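Local atomic coordinates of purine-binding protein BAB2_0673 (Brucella melitensis biovar Abortus, PDB entry 3S99), a protein that binds adenine and probably other purines such as guanine, and may be part of an ABC-type uptake system for them. Residues Ile260-Ala265 and Gly269-Gln274; Asn275-Met280 and Ala335-Leu340. One frame throughout, in Å; residues are numbered along the deposited sequence.

Contact 1. Residues Ile260-Ala265 and Gly269-Gln274; sequences IDRAKA and GTWKSQ
Bent at chi2 and chi3, the side chain of Arg-262 carries its guanidinium away from the helix to Trp-271, whose CG lies anti to the backbone N (chi1 -175°) and whose indole offers a face to the cation. CZ of Arg-262 sits 3.8 Å from the centroid of the five-membered ring of Trp-271, over its face, which meets the definition of a cation-pi pair; the two planes are tilted rather than parallel. NH2 of Arg-262 and NE1 of Trp-271 are 3.1 Å apart but both are donors, so the closeness is not a hydrogen bond; it comes with the cation over the ring. On the opposite face of the guanidinium the amide of Gln-274 lies nearly parallel, planes 9° apart, with NE2 of Gln-274 3.6 Å from CZ of Arg-262. In the guanidinium plane NH2 of Arg-262 donates to Lys-272 O at 2.8 Å, although it stands above that carbonyl's plane. NH1 of Arg-262 and N of Lys-272 share a water, and a second water links OD2 of Asp-261 to NE2 of Gln-274. At the helix end, Gly-269 has positive phi in a Schellman motif, and Thr-270 N donates to Ala-265 O at 3.0 Å. CB of Ala-265 packs on CB of Trp-271 at 4.0 Å. Glu-114 accepts from NE1 of Trp-271 and forms a salt bridge with NE of Arg-262. Covered by a tilted indole on one face and a stacked amide on the other, and bonded in its plane, the buried cation has its rotation fixed, and the carboxylate of Glu-114 probably balances its charge.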
loop_
_atom_site.group_PDB
_atom_site.type_symbol
_atom_site.label_atom_id
_atom_site.label_comp_id
_atom_site.label_asym_id
_atom_site.label_seq_id
_atom_site.Cartn_x
_atom_site.Cartn_y
_atom_site.Cartn_z
ATOM N N ILE A 260 -15.064 10.411 -0.278
ATOM C CA ILE A 260 -16.121 11.368 -0.585
ATOM C C ILE A 260 -17.313 10.632 -1.228
ATOM O O ILE A 260 -18.445 10.834 -0.814
ATOM C CB ILE A 260 -15.578 12.499 -1.473
ATOM C CG1 ILE A 260 -14.629 13.393 -0.651
ATOM C CG2 ILE A 260 -16.747 13.342 -2.086
ATOM C CD1 ILE A 260 -13.642 14.201 -1.460
ATOM N N ASP A 261 -17.054 9.772 -2.213
ATOM C CA ASP A 261 -18.144 9.061 -2.914
ATOM C C ASP A 261 -19.010 8.235 -1.939
ATOM O O ASP A 261 -20.226 8.331 -1.950
ATOM C CB ASP A 261 -17.582 8.165 -4.027
ATOM C CG ASP A 261 -18.673 7.345 -4.728
ATOM O OD1 ASP A 261 -19.524 7.953 -5.387
ATOM O OD2 ASP A 261 -18.692 6.096 -4.579
ATOM N N ARG A 262 -18.365 7.486 -1.055
ATOM C CA ARG A 262 -19.058 6.655 -0.082
ATOM C C ARG A 262 -19.811 7.457 0.963
ATOM O O ARG A 262 -20.895 7.055 1.353
ATOM C CB ARG A 262 -18.071 5.685 0.595
ATOM C CG ARG A 262 -17.298 4.823 -0.385
ATOM C CD ARG A 262 -18.203 4.069 -1.381
ATOM N NE ARG A 262 -18.856 2.900 -0.763
ATOM C CZ ARG A 262 -19.922 2.290 -1.248
ATOM N NH1 ARG A 262 -20.508 2.752 -2.330
ATOM N NH2 ARG A 262 -20.406 1.213 -0.642
ATOM N N ALA A 263 -19.263 8.601 1.401
ATOM C CA ALA A 263 -19.984 9.485 2.329
ATOM C C ALA A 263 -21.215 10.078 1.654
ATOM O O ALA A 263 -22.308 10.118 2.256
ATOM C CB ALA A 263 -19.071 10.598 2.857
ATOM N N LYS A 264 -21.058 10.481 0.390
ATOM C CA LYS A 264 -22.189 10.953 -0.422
ATOM C C LYS A 264 -23.273 9.873 -0.551
ATOM O O LYS A 264 -24.469 10.164 -0.439
ATOM C CB LYS A 264 -21.716 11.339 -1.822
ATOM C CG LYS A 264 -21.123 12.748 -1.936
ATOM C CD LYS A 264 -20.525 12.962 -3.322
ATOM C CE LYS A 264 -19.930 14.350 -3.458
ATOM N NZ LYS A 264 -19.604 14.645 -4.857
ATOM N N ALA A 265 -22.834 8.621 -0.748
ATOM C CA ALA A 265 -23.750 7.493 -0.883
ATOM C C ALA A 265 -24.517 7.257 0.421
ATOM O O ALA A 265 -25.691 6.923 0.385
ATOM C CB ALA A 265 -23.000 6.220 -1.342
ATOM N N GLY A 269 -28.592 7.953 0.669
ATOM C CA GLY A 269 -29.315 6.699 0.891
ATOM C C GLY A 269 -29.094 5.595 -0.120
ATOM O O GLY A 269 -29.864 4.632 -0.132
ATOM N N THR A 270 -28.073 5.716 -0.977
ATOM C CA THR A 270 -27.803 4.730 -2.006
ATOM C C THR A 270 -26.576 3.814 -1.654
ATOM O O THR A 270 -26.153 3.035 -2.480
ATOM C CB THR A 270 -27.552 5.381 -3.396
ATOM O OG1 THR A 270 -26.354 6.146 -3.345
ATOM C CG2 THR A 270 -28.739 6.317 -3.879
ATOM N N TRP A 271 -26.032 3.898 -0.443
ATOM C CA TRP A 271 -24.835 3.125 -0.096
ATOM C C TRP A 271 -25.237 1.667 -0.056
ATOM O O TRP A 271 -26.162 1.281 0.642
ATOM C CB TRP A 271 -24.270 3.523 1.277
ATOM C CG TRP A 271 -22.948 2.865 1.683
ATOM C CD1 TRP A 271 -21.720 3.445 1.647
ATOM C CD2 TRP A 271 -22.733 1.537 2.227
ATOM N NE1 TRP A 271 -20.761 2.588 2.135
ATOM C CE2 TRP A 271 -21.347 1.406 2.483
ATOM C CE3 TRP A 271 -23.558 0.457 2.503
ATOM C CZ2 TRP A 271 -20.777 0.233 3.009
ATOM C CZ3 TRP A 271 -22.977 -0.737 3.017
ATOM C CH2 TRP A 271 -21.621 -0.807 3.304
ATOM N N LYS A 272 -24.516 0.870 -0.803
ATOM C CA LYS A 272 -24.681 -0.568 -0.786
ATOM C C LYS A 272 -23.313 -1.247 -0.686
ATOM O O LYS A 272 -22.288 -0.744 -1.230
ATOM C CB LYS A 272 -25.401 -0.996 -2.063
ATOM C CG LYS A 272 -26.862 -0.510 -2.177
ATOM C CD LYS A 272 -27.524 -0.884 -3.550
ATOM C CE LYS A 272 -27.014 0.019 -4.665
ATOM N NZ LYS A 272 -27.494 1.445 -4.444
ATOM N N SER A 273 -23.316 -2.421 -0.053
ATOM C CA SER A 273 -22.114 -3.235 0.149
ATOM C C SER A 273 -21.482 -3.617 -1.181
ATOM O O SER A 273 -22.186 -3.964 -2.135
ATOM C CB SER A 273 -22.494 -4.508 0.924
ATOM O OG SER A 273 -21.444 -5.452 0.993
ATOM N N GLN A 274 -20.151 -3.518 -1.234
ATOM C CA GLN A 274 -19.364 -3.824 -2.410
ATOM C C GLN A 274 -17.950 -4.197 -1.983
ATOM O O GLN A 274 -17.426 -3.715 -0.946
ATOM C CB GLN A 274 -19.294 -2.605 -3.366
ATOM C CG GLN A 274 -18.501 -1.404 -2.780
ATOM C CD GLN A 274 -18.553 -0.192 -3.678
ATOM O OE1 GLN A 274 -19.438 -0.075 -4.499
ATOM N NE2 GLN A 274 -17.642 0.733 -3.483
HETATM O O HOH W 1 -17.650 3.511 -4.996
HETATM O O HOH W 2 -22.973 1.658 -3.040
#

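Contact 2. Residues Asn275-Met280 and Ala335-Leu340; sequences NIWWGM and ADDQTL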
loop_
_atom_site.group_PDB
_atom_site.type_symbol
_atom_site.label_atom_id
_atom_site.label_comp_id
_atom_site.label_asym_id
_atom_site.label_seq_id
_atom_site.Cartn_x
_atom_site.Cartn_y
_atom_site.Cartn_z
ATOM N N ASN A 275 -17.339 -5.051 -2.782
ATOM C CA ASN A 275 -15.938 -5.446 -2.673
ATOM C C ASN A 275 -15.244 -4.987 -3.973
ATOM O O ASN A 275 -15.623 -5.396 -5.096
ATOM C CB ASN A 275 -15.880 -6.978 -2.481
ATOM C CG ASN A 275 -14.496 -7.570 -2.677
ATOM O OD1 ASN A 275 -13.669 -7.066 -3.449
ATOM N ND2 ASN A 275 -14.249 -8.685 -1.997
ATOM N N ILE A 276 -14.232 -4.150 -3.824
ATOM C CA ILE A 276 -13.533 -3.587 -4.980
ATOM C C ILE A 276 -12.021 -3.711 -4.826
ATOM O O ILE A 276 -11.464 -3.643 -3.715
ATOM C CB ILE A 276 -13.957 -2.085 -5.232
ATOM C CG1 ILE A 276 -13.661 -1.182 -4.022
ATOM C CG2 ILE A 276 -15.431 -1.996 -5.540
ATOM C CD1 ILE A 276 -12.419 -0.376 -4.160
ATOM N N TRP A 277 -11.352 -3.903 -5.950
ATOM C CA TRP A 277 -9.917 -3.903 -5.968
ATOM C C TRP A 277 -9.520 -3.099 -7.161
ATOM O O TRP A 277 -9.691 -3.533 -8.318
ATOM C CB TRP A 277 -9.362 -5.328 -6.029
ATOM C CG TRP A 277 -7.891 -5.421 -5.705
ATOM C CD1 TRP A 277 -7.096 -4.449 -5.173
ATOM C CD2 TRP A 277 -7.069 -6.578 -5.846
ATOM N NE1 TRP A 277 -5.817 -4.927 -4.975
ATOM C CE2 TRP A 277 -5.774 -6.236 -5.377
ATOM C CE3 TRP A 277 -7.296 -7.873 -6.321
ATOM C CZ2 TRP A 277 -4.705 -7.144 -5.369
ATOM C CZ3 TRP A 277 -6.210 -8.801 -6.296
ATOM C CH2 TRP A 277 -4.928 -8.402 -5.847
ATOM N N TRP A 278 -9.044 -1.882 -6.899
ATOM C CA TRP A 278 -8.778 -0.958 -7.986
ATOM C C TRP A 278 -7.312 -0.534 -7.989
ATOM O O TRP A 278 -6.636 -0.594 -6.960
ATOM C CB TRP A 278 -9.656 0.280 -7.852
ATOM C CG TRP A 278 -11.119 0.070 -8.040
ATOM C CD1 TRP A 278 -11.751 -1.009 -8.626
ATOM C CD2 TRP A 278 -12.153 0.986 -7.676
ATOM N NE1 TRP A 278 -13.113 -0.824 -8.608
ATOM C CE2 TRP A 278 -13.390 0.400 -8.059
ATOM C CE3 TRP A 278 -12.160 2.247 -7.069
ATOM C CZ2 TRP A 278 -14.625 1.027 -7.824
ATOM C CZ3 TRP A 278 -13.393 2.887 -6.858
ATOM C CH2 TRP A 278 -14.604 2.266 -7.217
ATOM N N GLY A 279 -6.843 -0.067 -9.154
ATOM C CA GLY A 279 -5.448 0.296 -9.338
ATOM C C GLY A 279 -5.291 1.629 -10.018
ATOM O O GLY A 279 -6.042 2.585 -9.743
ATOM N N MET A 280 -4.321 1.701 -10.926
ATOM C CA MET A 280 -3.981 2.960 -11.562
ATOM C C MET A 280 -5.078 3.433 -12.527
ATOM O O MET A 280 -5.355 4.631 -12.603
ATOM C CB MET A 280 -2.647 2.835 -12.293
ATOM C CG MET A 280 -1.466 2.652 -11.350
ATOM S SD MET A 280 0.125 2.435 -12.167
ATOM C CE MET A 280 1.201 2.852 -10.790
ATOM N N ALA A 335 -2.240 -13.502 -14.351
ATOM C CA ALA A 335 -2.697 -14.071 -13.076
ATOM C C ALA A 335 -4.178 -13.832 -12.809
ATOM O O ALA A 335 -4.719 -12.792 -13.199
ATOM C CB ALA A 335 -1.894 -13.511 -11.911
ATOM N N ASP A 336 -4.817 -14.786 -12.132
ATOM C CA ASP A 336 -6.145 -14.554 -11.562
ATOM C C ASP A 336 -5.973 -13.791 -10.268
ATOM O O ASP A 336 -5.079 -14.093 -9.474
ATOM C CB ASP A 336 -6.871 -15.844 -11.210
ATOM C CG ASP A 336 -7.229 -16.674 -12.415
ATOM O OD1 ASP A 336 -7.107 -16.195 -13.561
ATOM O OD2 ASP A 336 -7.625 -17.834 -12.190
ATOM N N ASP A 337 -6.887 -12.859 -10.038
ATOM C CA ASP A 337 -6.875 -12.041 -8.835
ATOM C C ASP A 337 -6.984 -12.908 -7.603
ATOM O O ASP A 337 -6.373 -12.618 -6.597
ATOM C CB ASP A 337 -8.034 -11.040 -8.844
ATOM C CG ASP A 337 -7.764 -9.804 -9.723
ATOM O OD1 ASP A 337 -6.665 -9.624 -10.283
ATOM O OD2 ASP A 337 -8.678 -8.969 -9.827
ATOM N N GLN A 338 -7.769 -13.977 -7.668
ATOM C CA GLN A 338 -7.856 -14.880 -6.527
ATOM C C GLN A 338 -6.476 -15.452 -6.121
ATOM O O GLN A 338 -6.209 -15.626 -4.931
ATOM C CB GLN A 338 -8.833 -16.014 -6.796
ATOM C CG GLN A 338 -9.146 -16.876 -5.608
ATOM C CD GLN A 338 -10.139 -17.966 -5.958
ATOM O OE1 GLN A 338 -11.322 -17.849 -5.653
ATOM N NE2 GLN A 338 -9.668 -19.009 -6.626
ATOM N N THR A 339 -5.615 -15.727 -7.088
ATOM C CA THR A 339 -4.260 -16.210 -6.770
ATOM C C THR A 339 -3.452 -15.120 -6.051
ATOM O O THR A 339 -2.787 -15.385 -5.042
ATOM C CB THR A 339 -3.523 -16.658 -8.027
ATOM O OG1 THR A 339 -4.298 -17.672 -8.664
ATOM C CG2 THR A 339 -2.111 -17.235 -7.706
ATOM N N LEU A 340 -3.548 -13.887 -6.536
ATOM C CA LEU A 340 -2.833 -12.779 -5.911
ATOM C C LEU A 340 -3.270 -12.582 -4.460
ATOM O O LEU A 340 -2.443 -12.303 -3.579
ATOM C CB LEU A 340 -3.007 -11.472 -6.706
ATOM C CG LEU A 340 -2.627 -11.494 -8.200
ATOM C CD1 LEU A 340 -2.538 -10.063 -8.765
ATOM C CD2 LEU A 340 -1.325 -12.288 -8.431
#
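The backbones of strand 275-278 and helix 337-341 stay well apart, the nearest CA pair being Trp-277 and Asp-337 at 9.1 Å, so one long side chain bridges the gap. Trp-277 has chi1 near -166°, which points its indole across to the helix, and the six-membered end abuts the first turn. The contact is made by the ring rim: CH2 of Trp-277 lies 3.7 Å from CB of Leu-340, which sits at the ring edge in its plane. Next to it on the rim, CZ3 of Trp-277 approaches Asp-337 O at 3.8 Å and CB of Asp-337 at 3.9 Å. The carboxylate of Asp-337 is turned 59° from the indole plane, its OD2 3.9 Å from CE3 of Trp-277. No hydrogen bond crosses between the segments, and the 135 Å² buried agrees with van der Waals contact at an edge. The polar groups are held by neighbours: NE1 of Trp-277 donates to Ala-130 O, while Arg-131 forms a salt bridge with OD2 of Asp-337 and a cation-pi contact with Trp-277. One cation thus serves both the indole and the carboxylate. The Trp-277 side chain lies about 10 Å from that of the adenine-binding Trp-42 and from the bound adenine. In this type I periplasmic-binding-protein fold of the BMP family, the edge strand of the parallel six-stranded sheet receives the helix beside, but not in, the purine pocket.

Overall arrangement
Contact 1 closes before contact 2 opens, and residue 274 of the first runs directly into residue 275 of the second. Their centres are 21 Å apart, and apart from this join in sequence they do not touch. Helix 256-268 leads through the loop of contact 1 into strand 275-278, the last strand of the parallel sheet, which contact 2 uses. Contact 1 is local, four residues apart at its closest ends, and lies away from the adenine site; contact 2 spans 55 residues. One helix-loop-strand unit thus carries the first contact in its helix and loop and the second in its edge strand, the latter reaching helix 337-341 nearer the adenine.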